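Local coordinates for protein endoglucanase CEL5A (Eubacterium cellulosolvens, PDB 4AFM) that probably serves as the non-catalytic carbohydrate-binding module of a family 5 endoglucanase, consistent with recognition of plant cell-wall glucans such as xyloglucan, at residues 4-9 with 122-127; 12-17 with 109-114; 49-54 with 116-121; 54-59 with 75-80. All coordinates share one frame; numbering follows the deposited sequence. Where two conformers were deposited one is given.

Interaction 1: 4-9 with 122-127; sequences DIVLFS and KIVASY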
loop_
_atom_site.group_PDB
_atom_site.type_symbol
_atom_site.label_atom_id
_atom_site.label_comp_id
_atom_site.label_asym_id
_atom_site.label_seq_id
_atom_site.Cartn_x
_atom_site.Cartn_y
_atom_site.Cartn_z
ATOM N N ASP A 4 -3.626 13.054 -10.011
ATOM C CA ASP A 4 -2.424 12.213 -9.632
ATOM C C ASP A 4 -2.478 11.766 -8.171
ATOM O O ASP A 4 -2.766 12.508 -7.174
ATOM C CB ASP A 4 -1.141 12.942 -9.676
ATOM C CG ASP A 4 -0.459 12.947 -11.107
ATOM O OD1 ASP A 4 -1.179 12.781 -12.120
ATOM O OD2 ASP A 4 0.795 13.093 -11.153
ATOM N N ILE A 5 -2.239 10.513 -8.044
ATOM C CA ILE A 5 -2.362 9.828 -6.730
ATOM C C ILE A 5 -0.950 9.363 -6.403
ATOM O O ILE A 5 -0.365 8.583 -7.193
ATOM C CB ILE A 5 -3.334 8.717 -6.863
ATOM C CG1 ILE A 5 -4.750 9.258 -7.293
ATOM C CG2 ILE A 5 -3.366 7.954 -5.587
ATOM C CD1 ILE A 5 -5.686 8.160 -7.741
ATOM N N VAL A 6 -0.449 9.736 -5.276
ATOM C CA VAL A 6 0.862 9.258 -4.832
ATOM C C VAL A 6 0.671 7.934 -4.109
ATOM O O VAL A 6 -0.055 7.908 -3.066
ATOM C CB VAL A 6 1.584 10.287 -3.992
ATOM C CG1 VAL A 6 2.942 9.747 -3.484
ATOM C CG2 VAL A 6 1.757 11.601 -4.735
ATOM N N LEU A 7 1.199 6.858 -4.634
ATOM C CA LEU A 7 1.169 5.541 -3.995
ATOM C C LEU A 7 2.307 5.368 -3.066
ATOM O O LEU A 7 2.228 4.514 -2.151
ATOM C CB LEU A 7 1.172 4.443 -5.091
ATOM C CG LEU A 7 0.042 4.518 -6.069
ATOM C CD1 LEU A 7 0.084 3.345 -7.065
ATOM C CD2 LEU A 7 -1.277 4.620 -5.439
ATOM N N PHE A 8 3.396 6.078 -3.252
ATOM C CA PHE A 8 4.582 6.020 -2.398
ATOM C C PHE A 8 5.446 7.205 -2.700
ATOM O O PHE A 8 5.672 7.517 -3.905
ATOM C CB PHE A 8 5.421 4.739 -2.709
ATOM C CG PHE A 8 6.705 4.703 -1.939
ATOM C CD1 PHE A 8 6.718 4.387 -0.562
ATOM C CD2 PHE A 8 7.913 5.053 -2.546
ATOM C CE1 PHE A 8 7.911 4.425 0.121
ATOM C CE2 PHE A 8 9.118 5.090 -1.840
ATOM C CZ PHE A 8 9.101 4.727 -0.475
ATOM N N SER A 9 6.054 7.856 -1.703
ATOM C CA SER A 9 7.216 8.689 -2.005
ATOM C C SER A 9 8.146 8.594 -0.792
ATOM O O SER A 9 7.695 8.622 0.367
ATOM C CB SER A 9 6.816 10.079 -2.440
ATOM O OG SER A 9 6.479 10.764 -1.321
ATOM N N LYS A 122 9.475 7.430 -5.858
ATOM C CA LYS A 122 8.084 7.877 -6.005
ATOM C C LYS A 122 7.337 6.925 -6.906
ATOM O O LYS A 122 7.911 6.458 -7.906
ATOM C CB LYS A 122 8.056 9.303 -6.560
ATOM C CG LYS A 122 6.697 9.922 -6.379
ATOM C CD LYS A 122 6.753 11.444 -6.763
ATOM C CE LYS A 122 5.532 12.149 -6.292
ATOM N NZ LYS A 122 5.532 13.648 -6.541
ATOM N N ILE A 123 6.100 6.644 -6.587
ATOM C CA ILE A 123 5.182 5.880 -7.442
ATOM C C ILE A 123 3.903 6.657 -7.493
ATOM O O ILE A 123 3.337 7.002 -6.427
ATOM C CB ILE A 123 4.920 4.467 -6.903
ATOM C CG1 ILE A 123 6.223 3.682 -6.698
ATOM C CG2 ILE A 123 3.966 3.727 -7.797
ATOM C CD1 ILE A 123 6.053 2.311 -6.052
ATOM N N VAL A 124 3.453 6.964 -8.692
ATOM C CA VAL A 124 2.161 7.709 -8.846
ATOM C C VAL A 124 1.296 7.026 -9.830
ATOM O O VAL A 124 1.735 6.378 -10.831
ATOM C CB VAL A 124 2.411 9.122 -9.342
ATOM C CG1 VAL A 124 3.246 9.887 -8.386
ATOM C CG2 VAL A 124 2.967 9.108 -10.665
ATOM N N ALA A 125 0.011 7.002 -9.552
ATOM C CA ALA A 125 -1.033 6.622 -10.533
ATOM C C ALA A 125 -1.646 7.889 -11.036
ATOM O O ALA A 125 -2.069 8.763 -10.266
ATOM C CB ALA A 125 -2.096 5.746 -9.900
ATOM N N SER A 126 -1.764 8.046 -12.335
ATOM C CA SER A 126 -2.338 9.235 -12.982
ATOM C C SER A 126 -3.518 8.748 -13.817
ATOM O O SER A 126 -3.331 7.822 -14.606
ATOM C CB SER A 126 -1.284 9.869 -13.956
ATOM O OG SER A 126 -0.322 10.490 -13.116
ATOM N N TYR A 127 -4.610 9.407 -13.831
ATOM C CA TYR A 127 -5.673 9.100 -14.766
ATOM C C TYR A 127 -5.587 9.917 -16.013
ATOM O O TYR A 127 -5.229 11.085 -15.919
ATOM C CB TYR A 127 -7.019 9.404 -14.086
ATOM C CG TYR A 127 -7.270 8.636 -12.806
ATOM C CD1 TYR A 127 -7.031 7.254 -12.759
ATOM C CD2 TYR A 127 -7.767 9.250 -11.703
ATOM C CE1 TYR A 127 -7.311 6.568 -11.603
ATOM C CE2 TYR A 127 -8.111 8.536 -10.521
ATOM C CZ TYR A 127 -7.842 7.155 -10.510
ATOM O OH TYR A 127 -8.150 6.473 -9.338
#

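Interaction 2: 12-17 with 109-114; sequences KHVEFT and VKPLPS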
loop_
_atom_site.group_PDB
_atom_site.type_symbol
_atom_site.label_atom_id
_atom_site.label_comp_id
_atom_site.label_asym_id
_atom_site.label_seq_id
_atom_site.Cartn_x
_atom_site.Cartn_y
_atom_site.Cartn_z
ATOM N N LYS A 12 12.861 3.821 -1.085
ATOM C CA LYS A 12 12.674 2.387 -0.844
ATOM C C LYS A 12 13.781 1.649 -1.611
ATOM O O LYS A 12 13.757 1.664 -2.849
ATOM C CB LYS A 12 11.287 1.980 -1.328
ATOM C CG LYS A 12 10.996 0.490 -1.401
ATOM C CD LYS A 12 10.944 -0.156 -0.039
ATOM C CE LYS A 12 10.220 -1.502 -0.180
ATOM N NZ LYS A 12 10.243 -2.238 1.100
ATOM N N HIS A 13 14.698 0.991 -0.929
ATOM C CA HIS A 13 15.763 0.253 -1.560
ATOM C C HIS A 13 15.485 -1.199 -1.593
ATOM O O HIS A 13 15.000 -1.747 -0.539
ATOM C CB HIS A 13 17.077 0.584 -0.888
ATOM C CG HIS A 13 18.244 -0.011 -1.567
ATOM N ND1 HIS A 13 18.669 0.495 -2.791
ATOM C CD2 HIS A 13 19.130 -0.963 -1.195
ATOM C CE1 HIS A 13 19.756 -0.174 -3.182
ATOM N NE2 HIS A 13 20.054 -1.059 -2.220
ATOM N N VAL A 14 15.768 -1.873 -2.664
ATOM C CA VAL A 14 15.559 -3.334 -2.832
ATOM C C VAL A 14 16.873 -3.931 -3.280
ATOM O O VAL A 14 17.339 -3.586 -4.394
ATOM C CB VAL A 14 14.411 -3.647 -3.843
ATOM C CG1 VAL A 14 14.128 -5.172 -3.866
ATOM C CG2 VAL A 14 13.159 -2.800 -3.499
ATOM N N GLU A 15 17.457 -4.804 -2.539
ATOM C CA GLU A 15 18.616 -5.598 -2.986
ATOM C C GLU A 15 18.253 -6.844 -3.654
ATOM O O GLU A 15 17.367 -7.602 -3.189
ATOM C CB GLU A 15 19.537 -5.966 -1.826
ATOM C CG GLU A 15 20.181 -4.761 -1.267
ATOM C CD GLU A 15 21.299 -5.181 -0.280
ATOM O OE1 GLU A 15 21.342 -6.384 0.198
ATOM O OE2 GLU A 15 22.099 -4.292 0.034
ATOM N N PHE A 16 18.853 -7.098 -4.822
ATOM C CA PHE A 16 18.536 -8.294 -5.604
ATOM C C PHE A 16 19.664 -8.386 -6.639
ATOM O O PHE A 16 19.714 -7.676 -7.619
ATOM C CB PHE A 16 17.187 -8.073 -6.273
ATOM C CG PHE A 16 16.718 -9.261 -7.084
ATOM C CD1 PHE A 16 16.611 -10.551 -6.465
ATOM C CD2 PHE A 16 16.385 -9.107 -8.401
ATOM C CE1 PHE A 16 16.071 -11.638 -7.263
ATOM C CE2 PHE A 16 15.897 -10.175 -9.169
ATOM C CZ PHE A 16 15.790 -11.397 -8.556
ATOM N N THR A 17 20.628 -9.247 -6.298
ATOM C CA THR A 17 21.875 -9.293 -7.111
ATOM C C THR A 17 21.847 -10.340 -8.158
ATOM O O THR A 17 22.675 -10.204 -9.079
ATOM C CB THR A 17 23.106 -9.540 -6.187
ATOM O OG1 THR A 17 22.846 -10.733 -5.408
ATOM C CG2 THR A 17 23.390 -8.410 -5.263
ATOM N N VAL A 109 5.871 -4.067 -8.167
ATOM C CA VAL A 109 6.965 -3.360 -8.859
ATOM C C VAL A 109 8.210 -4.049 -8.394
ATOM O O VAL A 109 8.472 -4.100 -7.155
ATOM C CB VAL A 109 6.960 -1.882 -8.458
ATOM C CG1 VAL A 109 8.186 -1.194 -9.053
ATOM C CG2 VAL A 109 5.683 -1.172 -8.873
ATOM N N LYS A 110 9.043 -4.534 -9.303
ATOM C CA LYS A 110 10.197 -5.369 -8.915
ATOM C C LYS A 110 11.420 -4.948 -9.724
ATOM O O LYS A 110 11.320 -4.467 -10.859
ATOM C CB LYS A 110 9.976 -6.842 -9.234
ATOM C CG LYS A 110 8.779 -7.449 -8.416
ATOM C CD LYS A 110 8.776 -8.977 -8.666
ATOM C CE LYS A 110 7.632 -9.735 -7.966
ATOM N NZ LYS A 110 7.888 -9.752 -6.506
ATOM N N PRO A 111 12.613 -5.153 -9.166
ATOM C CA PRO A 111 13.864 -4.937 -9.919
ATOM C C PRO A 111 14.279 -6.165 -10.646
ATOM O O PRO A 111 14.041 -7.302 -10.250
ATOM C CB PRO A 111 14.877 -4.660 -8.730
ATOM C CG PRO A 111 14.383 -5.625 -7.656
ATOM C CD PRO A 111 12.867 -5.585 -7.752
ATOM N N LEU A 112 15.074 -5.908 -11.698
ATOM C CA LEU A 112 15.929 -6.956 -12.274
ATOM C C LEU A 112 17.247 -6.961 -11.503
ATOM O O LEU A 112 17.597 -5.977 -10.816
ATOM C CB LEU A 112 16.112 -6.739 -13.784
ATOM C CG LEU A 112 14.810 -6.695 -14.587
ATOM C CD1 LEU A 112 15.107 -6.579 -16.114
ATOM C CD2 LEU A 112 13.840 -7.758 -14.275
ATOM N N PRO A 113 18.041 -8.016 -11.647
ATOM C CA PRO A 113 19.299 -8.090 -10.857
ATOM C C PRO A 113 20.218 -6.955 -11.178
ATOM O O PRO A 113 20.325 -6.416 -12.249
ATOM C CB PRO A 113 19.945 -9.429 -11.346
ATOM C CG PRO A 113 18.707 -10.285 -11.668
ATOM C CD PRO A 113 17.770 -9.279 -12.362
ATOM N N SER A 114 20.907 -6.521 -10.101
ATOM C CA SER A 114 21.943 -5.459 -10.187
ATOM C C SER A 114 22.890 -5.580 -9.038
ATOM O O SER A 114 22.599 -6.216 -8.020
ATOM C CB SER A 114 21.243 -4.073 -10.124
ATOM O OG SER A 114 20.770 -3.805 -8.798
HETATM O O HOH W 1 18.521 -5.218 -8.294
HETATM O O HOH W 2 21.153 -5.642 -5.581
#

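Interaction 3: 49-54 with 116-121; sequences VDYSGA and DGMTVT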
loop_
_atom_site.group_PDB
_atom_site.type_symbol
_atom_site.label_atom_id
_atom_site.label_comp_id
_atom_site.label_asym_id
_atom_site.label_seq_id
_atom_site.Cartn_x
_atom_site.Cartn_y
_atom_site.Cartn_z
ATOM N N VAL A 49 6.976 5.579 -12.105
ATOM C CA VAL A 49 7.868 5.219 -10.979
ATOM C C VAL A 49 9.178 5.979 -11.138
ATOM O O VAL A 49 9.833 5.802 -12.233
ATOM C CB VAL A 49 8.139 3.685 -10.978
ATOM C CG1 VAL A 49 9.005 3.360 -9.772
ATOM C CG2 VAL A 49 6.849 2.886 -10.925
ATOM N N ASP A 50 9.591 6.727 -10.183
ATOM C CA ASP A 50 10.936 7.328 -10.177
ATOM C C ASP A 50 11.835 6.336 -9.533
ATOM O O ASP A 50 11.616 5.920 -8.344
ATOM C CB ASP A 50 10.934 8.626 -9.422
ATOM C CG ASP A 50 10.069 9.703 -10.039
ATOM O OD1 ASP A 50 9.593 9.606 -11.168
ATOM O OD2 ASP A 50 9.843 10.707 -9.280
ATOM N N TYR A 51 12.905 5.931 -10.210
ATOM C CA TYR A 51 13.766 4.804 -9.761
ATOM C C TYR A 51 15.154 4.996 -10.272
ATOM O O TYR A 51 15.368 5.735 -11.257
ATOM C CB TYR A 51 13.195 3.453 -10.217
ATOM C CG TYR A 51 13.399 3.166 -11.661
ATOM C CD1 TYR A 51 12.685 3.916 -12.641
ATOM C CD2 TYR A 51 14.350 2.226 -12.096
ATOM C CE1 TYR A 51 12.976 3.721 -13.996
ATOM C CE2 TYR A 51 14.574 2.038 -13.447
ATOM C CZ TYR A 51 13.861 2.784 -14.361
ATOM O OH TYR A 51 14.124 2.599 -15.735
ATOM N N SER A 52 16.062 4.257 -9.690
ATOM C CA SER A 52 17.432 4.124 -10.251
ATOM C C SER A 52 18.020 2.851 -9.743
ATOM O O SER A 52 17.571 2.261 -8.751
ATOM C CB SER A 52 18.235 5.296 -9.973
ATOM O OG SER A 52 18.536 5.455 -8.675
ATOM N N GLY A 53 19.137 2.388 -10.354
ATOM C CA GLY A 53 19.996 1.383 -9.812
ATOM C C GLY A 53 19.849 0.024 -10.450
ATOM O O GLY A 53 20.749 -0.804 -10.363
ATOM N N ALA A 54 18.693 -0.253 -11.044
ATOM C CA ALA A 54 18.412 -1.546 -11.700
ATOM C C ALA A 54 17.330 -1.239 -12.700
ATOM O O ALA A 54 16.563 -0.308 -12.559
ATOM C CB ALA A 54 17.928 -2.587 -10.693
ATOM N N ASP A 116 24.033 -2.940 -7.266
ATOM C CA ASP A 116 23.795 -1.898 -6.293
ATOM C C ASP A 116 22.422 -1.924 -5.652
ATOM O O ASP A 116 22.235 -1.235 -4.625
ATOM C CB ASP A 116 24.055 -0.493 -6.878
ATOM C CG ASP A 116 23.139 -0.120 -7.984
ATOM O OD1 ASP A 116 22.604 -1.048 -8.680
ATOM O OD2 ASP A 116 22.861 1.028 -8.156
ATOM N N GLY A 117 21.485 -2.628 -6.252
ATOM C CA GLY A 117 20.088 -2.620 -5.813
ATOM C C GLY A 117 19.368 -1.492 -6.447
ATOM O O GLY A 117 19.940 -0.474 -6.909
HETATM N N MSE A 118 18.037 -1.592 -6.437
HETATM C CA MSE A 118 17.167 -0.558 -6.987
HETATM C C MSE A 118 16.662 0.326 -5.876
HETATM O O MSE A 118 16.287 -0.166 -4.800
HETATM C CB MSE A 118 16.001 -1.261 -7.758
HETATM C CG MSE A 118 15.214 -0.296 -8.596
HETATM SE SE MSE A 118 13.917 -1.154 -9.733
HETATM C CE MSE A 118 12.571 -1.643 -8.424
ATOM N N THR A 119 16.527 1.602 -6.094
ATOM C CA THR A 119 15.880 2.512 -5.173
ATOM C C THR A 119 14.715 3.185 -5.901
ATOM O O THR A 119 14.905 3.743 -7.010
ATOM C CB THR A 119 16.816 3.607 -4.606
ATOM O OG1 THR A 119 17.801 2.829 -3.851
ATOM C CG2 THR A 119 16.145 4.542 -3.671
ATOM N N VAL A 120 13.527 3.110 -5.324
ATOM C CA VAL A 120 12.371 3.815 -5.808
ATOM C C VAL A 120 12.137 5.008 -4.912
ATOM O O VAL A 120 12.042 4.814 -3.666
ATOM C CB VAL A 120 11.175 2.835 -5.835
ATOM C CG1 VAL A 120 9.867 3.619 -6.083
ATOM C CG2 VAL A 120 11.369 1.754 -6.912
ATOM N N THR A 121 11.932 6.163 -5.474
ATOM C CA THR A 121 11.646 7.366 -4.692
ATOM C C THR A 121 10.215 7.838 -4.812
ATOM O O THR A 121 9.752 8.609 -3.981
ATOM C CB THR A 121 12.635 8.498 -5.046
ATOM O OG1 THR A 121 12.555 8.739 -6.466
ATOM C CG2 THR A 121 14.068 8.127 -4.678
HETATM O O HOH W 3 11.213 11.035 -6.953
HETATM O O HOH W 4 16.501 6.345 -6.982
#

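Interaction 4: 54-59 with 75-80; sequences ADIVLI and ISPYYV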
loop_
_atom_site.group_PDB
_atom_site.type_symbol
_atom_site.label_atom_id
_atom_site.label_comp_id
_atom_site.label_asym_id
_atom_site.label_seq_id
_atom_site.Cartn_x
_atom_site.Cartn_y
_atom_site.Cartn_z
ATOM N N ALA A 54 18.693 -0.253 -11.044
ATOM C CA ALA A 54 18.412 -1.546 -11.700
ATOM C C ALA A 54 17.330 -1.239 -12.700
ATOM O O ALA A 54 16.563 -0.308 -12.559
ATOM C CB ALA A 54 17.928 -2.587 -10.693
ATOM N N ASP A 55 17.198 -2.169 -13.646
ATOM C CA ASP A 55 16.001 -2.118 -14.495
ATOM C C ASP A 55 14.771 -2.564 -13.735
ATOM O O ASP A 55 14.887 -3.270 -12.722
ATOM C CB ASP A 55 16.242 -2.902 -15.779
ATOM C CG ASP A 55 17.252 -2.141 -16.704
ATOM O OD1 ASP A 55 17.061 -0.976 -16.970
ATOM O OD2 ASP A 55 18.312 -2.872 -16.920
ATOM N N ILE A 56 13.625 -2.100 -14.154
ATOM C CA ILE A 56 12.390 -2.198 -13.400
ATOM C C ILE A 56 11.354 -2.898 -14.212
ATOM O O ILE A 56 11.232 -2.743 -15.448
ATOM C CB ILE A 56 11.935 -0.799 -12.945
ATOM C CG1 ILE A 56 10.824 -0.882 -11.883
ATOM C CG2 ILE A 56 11.518 0.066 -14.131
ATOM C CD1 ILE A 56 10.536 0.458 -11.256
ATOM N N VAL A 57 10.496 -3.685 -13.567
ATOM C CA VAL A 57 9.287 -4.260 -14.193
ATOM C C VAL A 57 8.082 -4.037 -13.301
ATOM O O VAL A 57 8.190 -3.911 -12.085
ATOM C CB VAL A 57 9.431 -5.758 -14.575
ATOM C CG1 VAL A 57 10.526 -5.941 -15.607
ATOM C CG2 VAL A 57 9.729 -6.587 -13.337
ATOM N N LEU A 58 6.920 -4.091 -13.925
ATOM C CA LEU A 58 5.625 -4.051 -13.263
ATOM C C LEU A 58 4.984 -5.388 -13.511
ATOM O O LEU A 58 4.980 -5.916 -14.666
ATOM C CB LEU A 58 4.771 -2.911 -13.832
ATOM C CG LEU A 58 3.345 -2.813 -13.263
ATOM C CD1 LEU A 58 3.386 -2.424 -11.794
ATOM C CD2 LEU A 58 2.603 -1.734 -14.104
ATOM N N ILE A 59 4.400 -6.014 -12.516
ATOM C CA ILE A 59 3.742 -7.367 -12.539
ATOM C C ILE A 59 2.264 -7.132 -12.291
ATOM O O ILE A 59 1.957 -6.585 -11.187
ATOM C CB ILE A 59 4.297 -8.340 -11.428
ATOM C CG1 ILE A 59 5.819 -8.425 -11.393
ATOM C CG2 ILE A 59 3.641 -9.700 -11.556
ATOM C CD1 ILE A 59 6.478 -8.806 -12.701
ATOM N N ILE A 75 5.738 -6.723 -17.247
ATOM C CA ILE A 75 5.910 -5.751 -18.292
ATOM C C ILE A 75 7.039 -4.842 -17.977
ATOM O O ILE A 75 7.291 -4.355 -16.885
ATOM C CB ILE A 75 4.830 -4.968 -18.829
ATOM C CG1 ILE A 75 4.231 -4.343 -17.636
ATOM C CG2 ILE A 75 3.758 -5.803 -19.540
ATOM C CD1 ILE A 75 3.264 -3.193 -18.065
ATOM N N SER A 76 7.751 -4.598 -19.074
ATOM C CA SER A 76 8.776 -3.527 -19.060
ATOM C C SER A 76 8.057 -2.207 -19.233
ATOM O O SER A 76 6.984 -2.136 -19.681
ATOM C CB SER A 76 9.826 -3.802 -20.170
ATOM O OG SER A 76 9.049 -3.881 -21.266
ATOM N N PRO A 77 8.775 -1.092 -18.910
ATOM C CA PRO A 77 8.124 0.225 -19.101
ATOM C C PRO A 77 7.644 0.447 -20.519
ATOM O O PRO A 77 8.338 0.049 -21.460
ATOM C CB PRO A 77 9.316 1.159 -18.772
ATOM C CG PRO A 77 10.177 0.369 -17.775
ATOM C CD PRO A 77 10.087 -1.019 -18.297
ATOM N N TYR A 78 6.526 1.087 -20.655
ATOM C CA TYR A 78 6.146 1.577 -21.975
ATOM C C TYR A 78 7.278 2.447 -22.473
ATOM O O TYR A 78 7.685 2.321 -23.685
ATOM C CB TYR A 78 4.850 2.308 -21.864
ATOM C CG TYR A 78 4.283 2.793 -23.181
ATOM C CD1 TYR A 78 4.344 2.065 -24.334
ATOM C CD2 TYR A 78 3.822 4.087 -23.254
ATOM C CE1 TYR A 78 3.822 2.635 -25.590
ATOM C CE2 TYR A 78 3.221 4.627 -24.426
ATOM C CZ TYR A 78 3.290 3.900 -25.522
ATOM O OH TYR A 78 2.743 4.472 -26.719
ATOM N N TYR A 79 7.827 3.334 -21.666
ATOM C CA TYR A 79 9.080 4.003 -21.926
ATOM C C TYR A 79 9.621 4.478 -20.616
ATOM O O TYR A 79 8.894 4.591 -19.596
ATOM C CB TYR A 79 8.906 5.177 -22.947
ATOM C CG TYR A 79 7.984 6.242 -22.432
ATOM C CD1 TYR A 79 6.595 6.133 -22.653
ATOM C CD2 TYR A 79 8.454 7.331 -21.729
ATOM C CE1 TYR A 79 5.751 7.136 -22.132
ATOM C CE2 TYR A 79 7.590 8.342 -21.254
ATOM C CZ TYR A 79 6.254 8.181 -21.506
ATOM O OH TYR A 79 5.367 9.178 -20.957
ATOM N N VAL A 80 10.898 4.790 -20.645
ATOM C CA VAL A 80 11.582 5.513 -19.565
ATOM C C VAL A 80 12.001 6.863 -20.077
ATOM O O VAL A 80 12.374 7.026 -21.280
ATOM C CB VAL A 80 12.705 4.723 -18.928
ATOM C CG1 VAL A 80 12.183 3.321 -18.441
ATOM C CG2 VAL A 80 13.890 4.530 -19.754
#

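Interaction 1: 4-9 with 122-127
Ile5 and Ala125 face each other as a hydrogen-bonded antiparallel pair: Ile5 N reaches Ala125 O at 2.8 Å, nearly along the C=O axis, and Ala125 N returns the bond to Ile5 O. The tight side is the buried face carrying Ile5, Phe8, Ile123 and Ala125. With CG1 of Ile5 beside its backbone N (chi1 -60°) and the chain extended beyond, CD1 arrives 3.4 Å from Tyr127 OH, oblique to the phenol ring; that hydroxyl is hydrogen-bonded to Asp40 N. Leu7 crosses Ile123 at about a right angle, its CB 4.0 Å from Ile123 CG2. The other face is looser and open at Asp4 and in part at Lys122, although its Val124 and Ser126 are buried. Val6 CG2 lies 4.1 Å from Lys122 CE, and Asp4 OD1 receives Ser126 OG at 2.6 Å from above the carboxylate plane; Ser126 has two conformers, and the bond is doubtful. Val6 and Ser9 also pack on the second subunit and bond to it through their backbones. Where the chain turns a corner, Leu7 N binds Ile123 O at 2.8 Å and Phe8 N reaches the same oxygen weakly, so two residues oppose one: a classic beta bulge.

Interaction 2: 12-17 with 109-114
Phe16 and Ser114 join two loops at one end of a beta-sandwich, just after strand 11-14 of one sheet and strand 106-111 of the other. A single direct backbone bond links them: Ser114 N gives its hydrogen to Phe16 O at 3.0 Å, in the carbonyl plane. The Phe16 side chain carries most of the remaining contact. Its CG is anti to the backbone N (chi1 -178°), which swings the ring over to the proline-rich segment. There CE2 lies 3.8 Å from Pro113 CG, the two side chains side by side and pointing the same way, while CD2 comes within 3.5 Å of Pro111 O, a carbonyl that accepts a hydrogen bond from Trp24 NE1. Nearer the backbone, Pro111 CG touches both Phe16 CB and Val14 CG1, the latter at 3.8 Å. Trp24 stacks on the Phe16 ring and Trp19 meets it edge-to-face, making a small aromatic cluster. With an alanine at Phe16, both tryptophans would probably lose their shared ring partner and a gap would open beside Pro113. Two waters complete the join. One donates to Phe16 O and Leu112 O and accepts from Ser114 OG, which Gly117 N also holds. The other accepts from Phe16 N at 2.8 Å and donates to Ser114 O at 2.9 Å.

Interaction 3: 49-54 with 116-121
Ser52 and Thr119 exchange both backbone bonds: Ser52 N to Thr119 O at 3.0 Å and Thr119 N to Ser52 O at 2.9 Å. Beyond the next pair, Thr121 N binds Asp50 O, the donor tilted 29° from the carbonyl plane. Two waters add bridges: one donates to Asp50 OD2 and is hydrogen-bonded to Thr121 OG1, the other joins Ser52 OG to the backbone Thr119 O. Asp50 OD1 has a further partner in Thr84 OG1. These strands, 45-52 and 118-127, are antiparallel neighbours in the larger sheet of the beta-sandwich, whose inner face carries the apolar contacts. Val120 CG1 lies 3.8 Å from Val49 CG1, the two side chains meeting obliquely, and its CG2 is 4.1 Å from Tyr51 CB. An alanine in place of Val120 is likely to cost Val49 CG1 its partner on this strand and open a gap beside Tyr51 CB. Met118, a selenomethionine, holds CG anti to its backbone N (chi1 -168°), which sets CG 4.1 Å from Ala54 CB. It has two conformers, so the oblique Met-aromatic contact of its SE, 5.3 Å from the Tyr51 ring centroid, is doubtful. At Gly53 (phi 104°) any beta carbon would clash with Gly117 O.

Interaction 4: 54-59 with 75-80
Pro77 and Ile56 bring the one side-chain ring of the contact, a puckered one, against a branched chain: Pro77 CG lies 3.9 Å from Ile56 CG2, the two crossing at a slant, and Pro77 CD stands 3.5 Å from Ile56 O. The flat groups proper are the peptides of the smaller antiparallel sheet of the beta-sandwich, where strand 56-62 pairs with the outermost strand 71-75. Leu58 N meets Ile75 O at 3.0 Å in the plane of that carbonyl, with an N-H...O angle of 170°. Ile75 N answers to Leu58 O at 2.8 Å, an almost linear approach to the carbonyl, so Leu58 and Ile75 form a hydrogen-bonded antiparallel pair. Val57 CB also comes close to Ile75 O. The strand pairing ends here, and Ser76 and Pro77 lead the chain away toward strand 79-81 of the other sheet. The Ile75 side chain packs against helix 89-96, on Ile92 and Ala95, and on Phe87 of strand 84-88. Leu58 reaches the same Phe87, while Ile56 packs on Val49 and Tyr51. The first torsion of Ile75 (chi1 54°) tucks CG1 between its own N and carbonyl carbon, bringing it 4.1 Å from Leu58 CB and 3.4 Å from Leu58 O.

How the interactions relate
Interactions 1 and 3 share strand 118-127, joined by the probable bond from Asp50 N to Lys122 O (2.8 Å). Interactions 2 and 3 lie with centres about 7 Å apart: Val14 N probably binds Met118 O at 2.8 Å. The Leu58–Ile75 pair of interaction 4 lies in the smaller sheet, which interaction 2 also reaches through strand 106-111; Val57 N and Lys110 O are 2.9 Å apart. Interactions 3 and 4 share Ala54, where the chain passes from one sheet to the other. Between the sheets, Val49 CG1 of interaction 3 packs 3.6 Å from Ile56 CD1 of interaction 4. A bound acetate, probably from the crystallisation liquor, lies about 3 Å from the side chains of both Asp50 and Val124.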